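Local coordinates for protein ofchtiv-allosamidin (Ostrinia furnacalis, PDB 6JMB) that probably hydrolyses the beta-1,4 links of chitin as a family 18 insect chitinase, its substrate cleft here occupied by the inhibitor allosamidin, at residues 8-11 with 12-16; 332-336 with 337-341; 224-227 with 228-232; 166-169 with 170-173. All blocks are in the same frame, centred on the assembly; numbering follows the deposited sequence.

Contact 1 of 4, residues 8-11 with 12-16. With AMI (allosamizoline), chain C; NAA (2-acetamido-2-deoxy-beta-D-allopyranose), chain B.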
loop_
_atom_site.group_PDB
_atom_site.type_symbol
_atom_site.label_atom_id
_atom_site.label_comp_id
_atom_site.label_asym_id
_atom_site.label_seq_id
_atom_site.Cartn_x
_atom_site.Cartn_y
_atom_site.Cartn_z
ATOM N N CYS A 8 -5.745 3.314 6.210
ATOM C CA CYS A 8 -4.624 2.668 6.885
ATOM C C CYS A 8 -4.709 1.164 6.683
ATOM O O CYS A 8 -5.647 0.533 7.174
ATOM C CB CYS A 8 -4.689 2.928 8.386
ATOM S SG CYS A 8 -4.533 4.650 8.882
ATOM N N TYR A 9 -3.704 0.587 6.031
ATOM C CA TYR A 9 -3.591 -0.866 5.970
ATOM C C TYR A 9 -2.800 -1.386 7.159
ATOM O O TYR A 9 -1.816 -0.770 7.587
ATOM C CB TYR A 9 -2.884 -1.297 4.689
ATOM C CG TYR A 9 -3.760 -1.268 3.470
ATOM C CD1 TYR A 9 -3.933 -0.105 2.736
ATOM C CD2 TYR A 9 -4.416 -2.416 3.048
ATOM C CE1 TYR A 9 -4.736 -0.096 1.620
ATOM C CE2 TYR A 9 -5.222 -2.413 1.928
ATOM C CZ TYR A 9 -5.364 -1.250 1.209
ATOM O OH TYR A 9 -6.151 -1.223 0.074
ATOM N N TYR A 10 -3.225 -2.533 7.685
ATOM C CA TYR A 10 -2.534 -3.209 8.777
ATOM C C TYR A 10 -2.105 -4.588 8.290
ATOM O O TYR A 10 -2.952 -5.443 7.992
ATOM C CB TYR A 10 -3.453 -3.317 9.990
ATOM C CG TYR A 10 -2.907 -4.117 11.157
ATOM C CD1 TYR A 10 -1.543 -4.150 11.450
ATOM C CD2 TYR A 10 -3.760 -4.845 11.964
ATOM C CE1 TYR A 10 -1.055 -4.893 12.528
ATOM C CE2 TYR A 10 -3.287 -5.570 13.041
ATOM C CZ TYR A 10 -1.943 -5.594 13.315
ATOM O OH TYR A 10 -1.488 -6.331 14.389
ATOM N N GLY A 11 -0.791 -4.793 8.190
ATOM C CA GLY A 11 -0.237 -6.110 7.917
ATOM C C GLY A 11 -0.293 -6.958 9.174
ATOM O O GLY A 11 0.582 -6.855 10.041
ATOM N N THR A 12 -1.335 -7.784 9.286
ATOM C CA THR A 12 -1.702 -8.383 10.567
ATOM C C THR A 12 -0.667 -9.374 11.089
ATOM O O THR A 12 -0.665 -9.665 12.292
ATOM C CB THR A 12 -3.089 -9.029 10.474
ATOM O OG1 THR A 12 -3.095 -10.000 9.420
ATOM C CG2 THR A 12 -4.158 -7.968 10.192
ATOM N N TRP A 13 0.215 -9.886 10.226
ATOM C CA TRP A 13 1.281 -10.779 10.664
ATOM C C TRP A 13 2.316 -10.069 11.530
ATOM O O TRP A 13 3.188 -10.736 12.101
ATOM C CB TRP A 13 1.954 -11.428 9.445
ATOM C CG TRP A 13 2.380 -10.431 8.414
ATOM C CD1 TRP A 13 3.594 -9.822 8.325
ATOM C CD2 TRP A 13 1.589 -9.913 7.334
ATOM N NE1 TRP A 13 3.613 -8.959 7.254
ATOM C CE2 TRP A 13 2.391 -8.995 6.634
ATOM C CE3 TRP A 13 0.279 -10.140 6.893
ATOM C CZ2 TRP A 13 1.931 -8.301 5.516
ATOM C CZ3 TRP A 13 -0.178 -9.447 5.782
ATOM C CH2 TRP A 13 0.647 -8.539 5.109
ATOM N N ALA A 14 2.241 -8.741 11.658
ATOM C CA ALA A 14 3.173 -8.026 12.526
ATOM C C ALA A 14 3.000 -8.384 13.994
ATOM O O ALA A 14 3.874 -8.053 14.809
ATOM C CB ALA A 14 3.014 -6.516 12.328
ATOM N N THR A 15 1.905 -9.050 14.351
ATOM C CA THR A 15 1.732 -9.502 15.723
ATOM C C THR A 15 2.789 -10.521 16.126
ATOM O O THR A 15 3.047 -10.684 17.325
ATOM C CB THR A 15 0.323 -10.071 15.915
ATOM O OG1 THR A 15 0.116 -10.365 17.303
ATOM C CG2 THR A 15 0.134 -11.348 15.099
ATOM N N TYR A 16 3.417 -11.193 15.164
ATOM C CA TYR A 16 4.427 -12.202 15.457
ATOM C C TYR A 16 5.826 -11.624 15.615
ATOM O O TYR A 16 6.743 -12.359 16.006
ATOM C CB TYR A 16 4.442 -13.280 14.370
ATOM C CG TYR A 16 3.135 -14.011 14.244
ATOM C CD1 TYR A 16 2.655 -14.796 15.283
ATOM C CD2 TYR A 16 2.363 -13.896 13.096
ATOM C CE1 TYR A 16 1.454 -15.462 15.175
ATOM C CE2 TYR A 16 1.157 -14.557 12.979
ATOM C CZ TYR A 16 0.704 -15.332 14.024
ATOM O OH TYR A 16 -0.492 -15.998 13.917
HETATM C C1 AMI C . 1.386 -3.742 -1.254
HETATM C C2 AMI C . 0.581 -5.098 -1.378
HETATM C C3 AMI C . 1.095 -5.913 -0.299
HETATM C C4 AMI C . 2.603 -5.458 -0.135
HETATM C C5 AMI C . 2.452 -4.011 -0.156
HETATM C C6 AMI C . 3.798 -3.250 -0.439
HETATM C C7 AMI C . -0.773 -3.431 -0.851
HETATM C C8 AMI C . -3.314 -3.418 -0.688
HETATM C C9 AMI C . -1.989 -1.280 -0.198
HETATM N N2 AMI C . -0.678 -4.776 -1.237
HETATM N N7 AMI C . -2.028 -2.716 -0.582
HETATM O O3 AMI C . 0.940 -7.300 -0.597
HETATM O O4 AMI C . 3.205 -5.809 1.103
HETATM O O6 AMI C . 4.359 -3.757 -1.632
HETATM O O7 AMI C . 0.424 -2.787 -0.754
HETATM C C1 NAA B . 5.183 -11.153 3.938
HETATM C C2 NAA B . 4.851 -12.556 4.425
HETATM C C3 NAA B . 5.749 -12.963 5.561
HETATM C C4 NAA B . 7.199 -12.827 5.244
HETATM C C5 NAA B . 7.491 -11.411 4.735
HETATM C C6 NAA B . 8.862 -11.265 4.186
HETATM C C7 NAA B . 2.338 -13.048 4.067
HETATM C C8 NAA B . 0.893 -13.001 4.594
HETATM N N2 NAA B . 3.452 -12.526 4.921
HETATM O O3 NAA B . 5.495 -12.039 6.642
HETATM O O4 NAA B . 7.927 -13.005 6.468
HETATM O O5 NAA B . 6.623 -11.055 3.589
HETATM O O6 NAA B . 8.769 -10.195 3.228
HETATM O O7 NAA B . 2.581 -13.508 2.969
HETATM O O HOH W 1 -2.539 -8.898 14.191
#
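Gly11, the last residue of strand 5-11, gives its carbonyl O to Ala14 N at 3.0 Å, and this bond folds the chain into the 3-10 turn of residues 12-16. Thr12 comes back over the Tyr10 ring, its CA 4.0 Å from the ring centroid and 12° off the normal, while Thr12 CG2 lies 3.6 Å from Tyr10 CD2. The Tyr10 hydroxyl, which also bonds Phe23 O, accepts a hydrogen bond from a water that also donates to Thr12 O. Trp13 has CG between its backbone N and carbonyl carbon (chi1 51°), which folds the indole back under Gly11: Gly11 CA sits 3.8 Å from the centroid of the six-membered ring, a CH-pi contact. The opposite indole face receives the allopyranose sugar, with NAA O3 3.4 Å from Trp13 CD1. A serine in place of Trp13 would probably deprive that sugar of its platform and leave Gly11 CA without its aromatic partner. Deeper, Tyr9 lays a ring face against the dimethylamino end of allosamizoline, CE2 to AMI C8 3.4 Å. Aromatic residues at the C-terminal end of the first barrel strand and just after it, lining the sugar subsites, are characteristic of the TIM-barrel cleft of family 18 chitinases.

Contact 2 of 4, residues 332-336 with 337-341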
loop_
_atom_site.group_PDB
_atom_site.type_symbol
_atom_site.label_atom_id
_atom_site.label_comp_id
_atom_site.label_asym_id
_atom_site.label_seq_id
_atom_site.Cartn_x
_atom_site.Cartn_y
_atom_site.Cartn_z
ATOM N N GLU A 332 1.030 17.345 0.371
ATOM C CA GLU A 332 0.824 18.626 -0.300
ATOM C C GLU A 332 0.525 18.429 -1.781
ATOM O O GLU A 332 -0.340 19.112 -2.346
ATOM C CB GLU A 332 2.034 19.540 -0.077
ATOM C CG GLU A 332 2.078 20.087 1.347
ATOM C CD GLU A 332 3.354 20.825 1.685
ATOM O OE1 GLU A 332 4.340 20.718 0.924
ATOM O OE2 GLU A 332 3.370 21.510 2.730
ATOM N N TYR A 333 1.217 17.484 -2.421
ATOM C CA TYR A 333 0.918 17.143 -3.807
ATOM C C TYR A 333 -0.521 16.655 -3.950
ATOM O O TYR A 333 -1.255 17.092 -4.847
ATOM C CB TYR A 333 1.915 16.088 -4.301
ATOM C CG TYR A 333 1.623 15.604 -5.702
ATOM C CD1 TYR A 333 0.765 14.534 -5.922
ATOM C CD2 TYR A 333 2.186 16.228 -6.803
ATOM C CE1 TYR A 333 0.474 14.099 -7.199
ATOM C CE2 TYR A 333 1.903 15.795 -8.092
ATOM C CZ TYR A 333 1.044 14.727 -8.277
ATOM O OH TYR A 333 0.739 14.290 -9.546
ATOM N N ALA A 334 -0.941 15.737 -3.074
ATOM C CA ALA A 334 -2.305 15.227 -3.127
ATOM C C ALA A 334 -3.318 16.347 -2.932
ATOM O O ALA A 334 -4.335 16.403 -3.638
ATOM C CB ALA A 334 -2.491 14.135 -2.071
ATOM N N ASN A 335 -3.057 17.252 -1.983
ATOM C CA ASN A 335 -3.945 18.395 -1.786
ATOM C C ASN A 335 -4.026 19.247 -3.046
ATOM O O ASN A 335 -5.108 19.720 -3.414
ATOM C CB ASN A 335 -3.440 19.252 -0.623
ATOM C CG ASN A 335 -3.751 18.656 0.732
ATOM O OD1 ASN A 335 -4.602 17.778 0.856
ATOM N ND2 ASN A 335 -3.072 19.154 1.765
ATOM N N SER A 336 -2.892 19.448 -3.723
ATOM C CA SER A 336 -2.872 20.333 -4.886
ATOM C C SER A 336 -3.719 19.789 -6.028
ATOM O O SER A 336 -4.222 20.563 -6.847
ATOM C CB SER A 336 -1.432 20.600 -5.334
ATOM O OG SER A 336 -0.869 19.467 -5.972
ATOM N N PHE A 337 -3.904 18.474 -6.101
ATOM C CA PHE A 337 -4.752 17.882 -7.126
ATOM C C PHE A 337 -6.116 17.454 -6.599
ATOM O O PHE A 337 -6.842 16.734 -7.295
ATOM C CB PHE A 337 -4.021 16.740 -7.834
ATOM C CG PHE A 337 -2.983 17.223 -8.799
ATOM C CD1 PHE A 337 -3.357 17.681 -10.052
ATOM C CD2 PHE A 337 -1.647 17.288 -8.435
ATOM C CE1 PHE A 337 -2.416 18.157 -10.943
ATOM C CE2 PHE A 337 -0.695 17.770 -9.323
ATOM C CZ PHE A 337 -1.082 18.202 -10.581
ATOM N N ASN A 338 -6.487 17.899 -5.396
ATOM C CA ASN A 338 -7.811 17.636 -4.837
ATOM C C ASN A 338 -8.106 16.141 -4.775
ATOM O O ASN A 338 -9.232 15.701 -5.001
ATOM C CB ASN A 338 -8.913 18.391 -5.589
ATOM C CG ASN A 338 -10.216 18.446 -4.812
ATOM O OD1 ASN A 338 -10.215 18.534 -3.583
ATOM N ND2 ASN A 338 -11.335 18.393 -5.527
ATOM N N LEU A 339 -7.083 15.348 -4.477
ATOM C CA LEU A 339 -7.298 13.914 -4.373
ATOM C C LEU A 339 -8.135 13.596 -3.138
ATOM O O LEU A 339 -8.181 14.358 -2.169
ATOM C CB LEU A 339 -5.959 13.181 -4.318
ATOM C CG LEU A 339 -5.009 13.427 -5.489
ATOM C CD1 LEU A 339 -3.794 12.508 -5.387
ATOM C CD2 LEU A 339 -5.735 13.245 -6.827
ATOM N N ARG A 340 -8.802 12.439 -3.184
ATOM C CA ARG A 340 -9.724 12.059 -2.120
ATOM C C ARG A 340 -9.014 11.837 -0.790
ATOM O O ARG A 340 -9.615 12.021 0.274
ATOM C CB ARG A 340 -10.488 10.808 -2.537
ATOM C CG ARG A 340 -11.450 10.282 -1.487
ATOM C CD ARG A 340 -12.533 11.315 -1.186
ATOM N NE ARG A 340 -13.483 10.847 -0.182
ATOM C CZ ARG A 340 -14.382 9.889 -0.389
ATOM N NH1 ARG A 340 -14.464 9.288 -1.572
ATOM N NH2 ARG A 340 -15.206 9.534 0.587
ATOM N N GLY A 341 -7.748 11.443 -0.815
ATOM C CA GLY A 341 -7.035 11.280 0.433
ATOM C C GLY A 341 -5.749 10.513 0.232
ATOM O O GLY A 341 -5.198 10.459 -0.872
HETATM O O HOH W 2 -7.443 19.422 -1.708
#
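Phe337 N reaches back to Tyr333 O at 3.2 Å, the final bond of the regular helical pattern, and makes a weak second bond to Ala334 O. The same Tyr333 O also accepts from Ser336 OG at 2.7 Å, so two donors grip this carbonyl in the last turn; Ser336 OG is placed for it by lying between its own backbone N and carbonyl carbon (chi1 73°). Two further backbone bonds then turn the chain off the helix. Leu339 N donates to Ala334 O at 3.1 Å, nearly straight, and Asn338 N meets Asn335 O from above the carbonyl plane. With Asn338 at positive phi (56°) as the C-prime residue, this is a Schellman motif, closing helix 324-336 and sending the chain into strand 341-345 of the barrel. A water donates to Asn335 O across the turn.

Apolar contacts flank the motif. Phe337 lies obliquely over one face of the Tyr333 ring, planes 48° apart, with CE2 of Phe337 3.5 Å from CE2 of Tyr333. Beneath the turn, Leu339 CD1 packs 3.9 Å from Ala334 CB, and Leu339 CG rests on Ala334 O. The hydroxyl of Tyr333 extends past Phe337 to hydrogen-bond Asn227 and Gln231 of helix 226-235, while Leu339 also touches Leu243 and Met245 of strand 243-256.

Contact 3 of 4, residues 224-227 with 228-232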
loop_
_atom_site.group_PDB
_atom_site.type_symbol
_atom_site.label_atom_id
_atom_site.label_comp_id
_atom_site.label_asym_id
_atom_site.label_seq_id
_atom_site.Cartn_x
_atom_site.Cartn_y
_atom_site.Cartn_z
ATOM N N TYR A 224 8.943 5.943 -13.633
ATOM C CA TYR A 224 8.121 5.407 -12.548
ATOM C C TYR A 224 8.184 6.373 -11.372
ATOM O O TYR A 224 9.111 6.319 -10.560
ATOM C CB TYR A 224 8.612 4.028 -12.131
ATOM C CG TYR A 224 8.560 2.947 -13.194
ATOM C CD1 TYR A 224 7.835 3.107 -14.368
ATOM C CD2 TYR A 224 9.249 1.754 -13.007
ATOM C CE1 TYR A 224 7.794 2.099 -15.327
ATOM C CE2 TYR A 224 9.217 0.750 -13.954
ATOM C CZ TYR A 224 8.489 0.929 -15.111
ATOM O OH TYR A 224 8.463 -0.074 -16.056
ATOM N N ASN A 225 7.206 7.272 -11.280
ATOM C CA ASN A 225 7.131 8.173 -10.140
ATOM C C ASN A 225 5.671 8.472 -9.807
ATOM O O ASN A 225 4.751 8.156 -10.570
ATOM C CB ASN A 225 8.019 9.420 -10.317
ATOM C CG ASN A 225 7.673 10.232 -11.557
ATOM O OD1 ASN A 225 6.523 10.607 -11.770
ATOM N ND2 ASN A 225 8.687 10.524 -12.372
ATOM N N VAL A 226 5.472 9.055 -8.625
ATOM C CA VAL A 226 4.126 9.263 -8.094
ATOM C C VAL A 226 3.331 10.200 -8.993
ATOM O O VAL A 226 2.158 9.951 -9.295
ATOM C CB VAL A 226 4.202 9.785 -6.648
ATOM C CG1 VAL A 226 2.811 10.135 -6.128
ATOM C CG2 VAL A 226 4.884 8.757 -5.748
ATOM N N ASN A 227 3.948 11.302 -9.421
ATOM C CA ASN A 227 3.243 12.263 -10.263
ATOM C C ASN A 227 2.765 11.621 -11.564
ATOM O O ASN A 227 1.611 11.811 -11.976
ATOM C CB ASN A 227 4.142 13.471 -10.538
ATOM C CG ASN A 227 3.534 14.442 -11.525
ATOM O OD1 ASN A 227 2.470 15.019 -11.290
ATOM N ND2 ASN A 227 4.228 14.646 -12.637
ATOM N N ASN A 228 3.628 10.840 -12.220
ATOM C CA ASN A 228 3.212 10.208 -13.469
ATOM C C ASN A 228 2.050 9.249 -13.239
ATOM O O ASN A 228 1.108 9.202 -14.039
ATOM C CB ASN A 228 4.386 9.484 -14.124
ATOM C CG ASN A 228 5.333 10.429 -14.837
ATOM O OD1 ASN A 228 4.970 11.556 -15.184
ATOM N ND2 ASN A 228 6.554 9.974 -15.054
ATOM N N ALA A 229 2.082 8.505 -12.131
ATOM C CA ALA A 229 1.022 7.543 -11.850
ATOM C C ALA A 229 -0.294 8.243 -11.549
ATOM O O ALA A 229 -1.344 7.865 -12.082
ATOM C CB ALA A 229 1.427 6.646 -10.680
ATOM N N VAL A 230 -0.263 9.258 -10.684
ATOM C CA VAL A 230 -1.489 9.979 -10.344
ATOM C C VAL A 230 -2.088 10.623 -11.584
ATOM O O VAL A 230 -3.295 10.527 -11.836
ATOM C CB VAL A 230 -1.223 11.008 -9.231
ATOM C CG1 VAL A 230 -2.416 11.958 -9.097
ATOM C CG2 VAL A 230 -0.957 10.290 -7.908
ATOM N N GLN A 231 -1.247 11.280 -12.386
ATOM C CA GLN A 231 -1.763 11.930 -13.582
ATOM C C GLN A 231 -2.290 10.912 -14.584
ATOM O O GLN A 231 -3.271 11.198 -15.281
ATOM C CB GLN A 231 -0.709 12.854 -14.194
ATOM C CG GLN A 231 -0.285 14.000 -13.272
ATOM C CD GLN A 231 -1.461 14.815 -12.770
ATOM O OE1 GLN A 231 -2.314 15.238 -13.550
ATOM N NE2 GLN A 231 -1.517 15.033 -11.456
ATOM N N TYR A 232 -1.686 9.720 -14.656
ATOM C CA TYR A 232 -2.251 8.681 -15.516
ATOM C C TYR A 232 -3.666 8.314 -15.073
ATOM O O TYR A 232 -4.599 8.296 -15.886
ATOM C CB TYR A 232 -1.377 7.419 -15.568
ATOM C CG TYR A 232 -2.172 6.330 -16.251
ATOM C CD1 TYR A 232 -2.407 6.387 -17.617
ATOM C CD2 TYR A 232 -2.775 5.309 -15.523
ATOM C CE1 TYR A 232 -3.186 5.442 -18.249
ATOM C CE2 TYR A 232 -3.558 4.353 -16.150
ATOM C CZ TYR A 232 -3.759 4.433 -17.513
ATOM O OH TYR A 232 -4.544 3.494 -18.139
#
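Asn225 turns back on the following helix and meets Asn228. From CB the chain runs to CG, set between the backbone N and carbonyl carbon (chi1 58°), which swings the amide over the first helical turn. CG lies 3.7 Å from Asn228 ND2. At the tip, OD1 accepts from Asn228 N at 2.9 Å, the donor standing almost in line with the C=O bond: this is the N-cap bond, taking up an N-H with no earlier helical carbonyl. OD1 also rests 3.3 Å from Asn228 CG, amide planes inclined by 36°, while Asn228 ND2 bonds Leu223 O and Glu220 O. The other tip atom, Asn225 ND2, lies 3.5 Å from Asn228 ND2, two donors without a bond. A valine at Asn225 would probably leave Asn228 N without its cap and the start of the helix free to fray. A backbone bond, Ala229 N to Asn225 O, continues the turn. On the flank toward the barrel strands Val226 CG1 and Val230 CG2 lie side by side 4.2 Å apart; on a different flank Gln231 CG packs 3.5 Å from Asn227 OD1. Both valines press on Met245 of strand 243-256, Asn227 and Gln231 face Tyr333 of helix 324-336, and Tyr232 leans on helix 169-175.

Contact 4 of 4, residues 166-169 with 170-173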
loop_
_atom_site.group_PDB
_atom_site.type_symbol
_atom_site.label_atom_id
_atom_site.label_comp_id
_atom_site.label_asym_id
_atom_site.label_seq_id
_atom_site.Cartn_x
_atom_site.Cartn_y
_atom_site.Cartn_z
ATOM N N SER A 166 -2.138 -1.244 -9.117
ATOM C CA SER A 166 -0.807 -0.824 -9.535
ATOM C C SER A 166 -0.849 0.601 -10.082
ATOM O O SER A 166 -1.881 1.084 -10.562
ATOM C CB SER A 166 -0.251 -1.777 -10.590
ATOM O OG SER A 166 -1.107 -1.818 -11.721
ATOM N N ALA A 167 0.291 1.286 -9.993
ATOM C CA ALA A 167 0.311 2.742 -10.094
ATOM C C ALA A 167 0.628 3.265 -11.492
ATOM O O ALA A 167 -0.172 4.003 -12.075
ATOM C CB ALA A 167 1.288 3.328 -9.071
ATOM N N VAL A 168 1.792 2.931 -12.030
ATOM C CA VAL A 168 2.255 3.601 -13.241
ATOM C C VAL A 168 1.506 3.077 -14.456
ATOM O O VAL A 168 1.012 1.947 -14.475
ATOM C CB VAL A 168 3.783 3.488 -13.422
ATOM C CG1 VAL A 168 4.523 4.076 -12.220
ATOM C CG2 VAL A 168 4.207 2.053 -13.682
ATOM N N GLU A 169 1.448 3.919 -15.490
ATOM C CA GLU A 169 0.727 3.585 -16.712
ATOM C C GLU A 169 1.115 2.218 -17.276
ATOM O O GLU A 169 0.248 1.424 -17.652
ATOM C CB GLU A 169 0.930 4.683 -17.754
ATOM C CG GLU A 169 0.168 4.415 -19.029
ATOM C CD GLU A 169 0.217 5.592 -19.984
ATOM O OE1 GLU A 169 0.824 6.625 -19.624
ATOM O OE2 GLU A 169 -0.355 5.483 -21.088
ATOM N N GLU A 170 2.412 1.927 -17.375
ATOM C CA GLU A 170 2.796 0.685 -18.054
ATOM C C GLU A 170 2.319 -0.542 -17.296
ATOM O O GLU A 170 2.100 -1.606 -17.892
ATOM C CB GLU A 170 4.303 0.635 -18.294
ATOM C CG GLU A 170 4.771 1.893 -18.887
ATOM C CD GLU A 170 5.252 2.807 -17.786
ATOM O OE1 GLU A 170 4.480 3.002 -16.828
ATOM O OE2 GLU A 170 6.258 3.451 -17.967
ATOM N N ALA A 171 2.155 -0.413 -15.983
ATOM C CA ALA A 171 1.553 -1.494 -15.207
ATOM C C ALA A 171 0.029 -1.485 -15.312
ATOM O O ALA A 171 -0.594 -2.534 -15.535
ATOM C CB ALA A 171 1.979 -1.400 -13.738
ATOM N N ALA A 172 -0.582 -0.309 -15.176
ATOM C CA ALA A 172 -2.034 -0.213 -15.115
ATOM C C ALA A 172 -2.691 -0.684 -16.407
ATOM O O ALA A 172 -3.740 -1.336 -16.369
ATOM C CB ALA A 172 -2.449 1.226 -14.787
ATOM N N VAL A 173 -2.096 -0.373 -17.561
ATOM C CA VAL A 173 -2.723 -0.752 -18.824
ATOM C C VAL A 173 -2.734 -2.261 -19.029
ATOM O O VAL A 173 -3.506 -2.765 -19.856
ATOM C CB VAL A 173 -2.104 -0.042 -20.043
ATOM C CG1 VAL A 173 -2.203 1.471 -19.889
ATOM C CG2 VAL A 173 -0.669 -0.507 -20.257
HETATM O O HOH W 3 -0.832 -4.133 -13.224
#
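Val168 and Glu170 are angled across one another at the start of the helix, the bent Glu170 chain (chi2 94°) curling its carboxylate back so that OE1 comes 3.3 Å from Val168 CG2. The same methyl faces Ala171 CB at 4.1 Å. Glu169, between Val168 and Glu170 in sequence, heads in a different direction: its CG is anti to the backbone N (chi1 -178°), and from there the extended chain carries the carboxylate outward, leaving CG beside Val173 CG1 at 3.9 Å. The carboxylates of Glu169 and Glu170 thus stay out of contact, their OE1 atoms 5.9 Å apart. Ser166 approaches from the strand end, laying OG 3.7 Å from Ala171 CB; a water links that hydroxyl to Ala171 O. Backbone bonds set this frame. Val168, at the N-cap position, offers its carbonyl O to Ala172 N at 2.8 Å and, weakly, to Ala171 N, while Val173 N reaches Glu169 O at 3.0 Å. The turn therefore begins helix 169-175 right after strand 160-165 of the barrel. Its flank of Glu169, Ala172 and Val173 packs on Tyr232 of helix 226-235, Ala167 touches Ala229 of that same helix, and on the loop side Ser166 lies against Tyr127 while Val168 meets Met195.

In the fold
From the N terminus the four contacts follow in series, none nested or crossing: contact 1, contact 4, contact 3, then contact 2. Each closes a local turn where a strand or loop changes into a helix or a helix gives way to a strand. Contact 1 turns out of strand 5-11 at the sugar cleft and stands on the opposite side of the chain's centre from the other three, whose centres are about 26 or 27 Å away. Contacts 4 and 3 open neighbouring helices that pack on each other, their centres about 9 Å apart. Contact 2 ends helix 324-336 and meets contact 3, joining helices 169-175, 226-235 and 324-336 in a row outside the barrel.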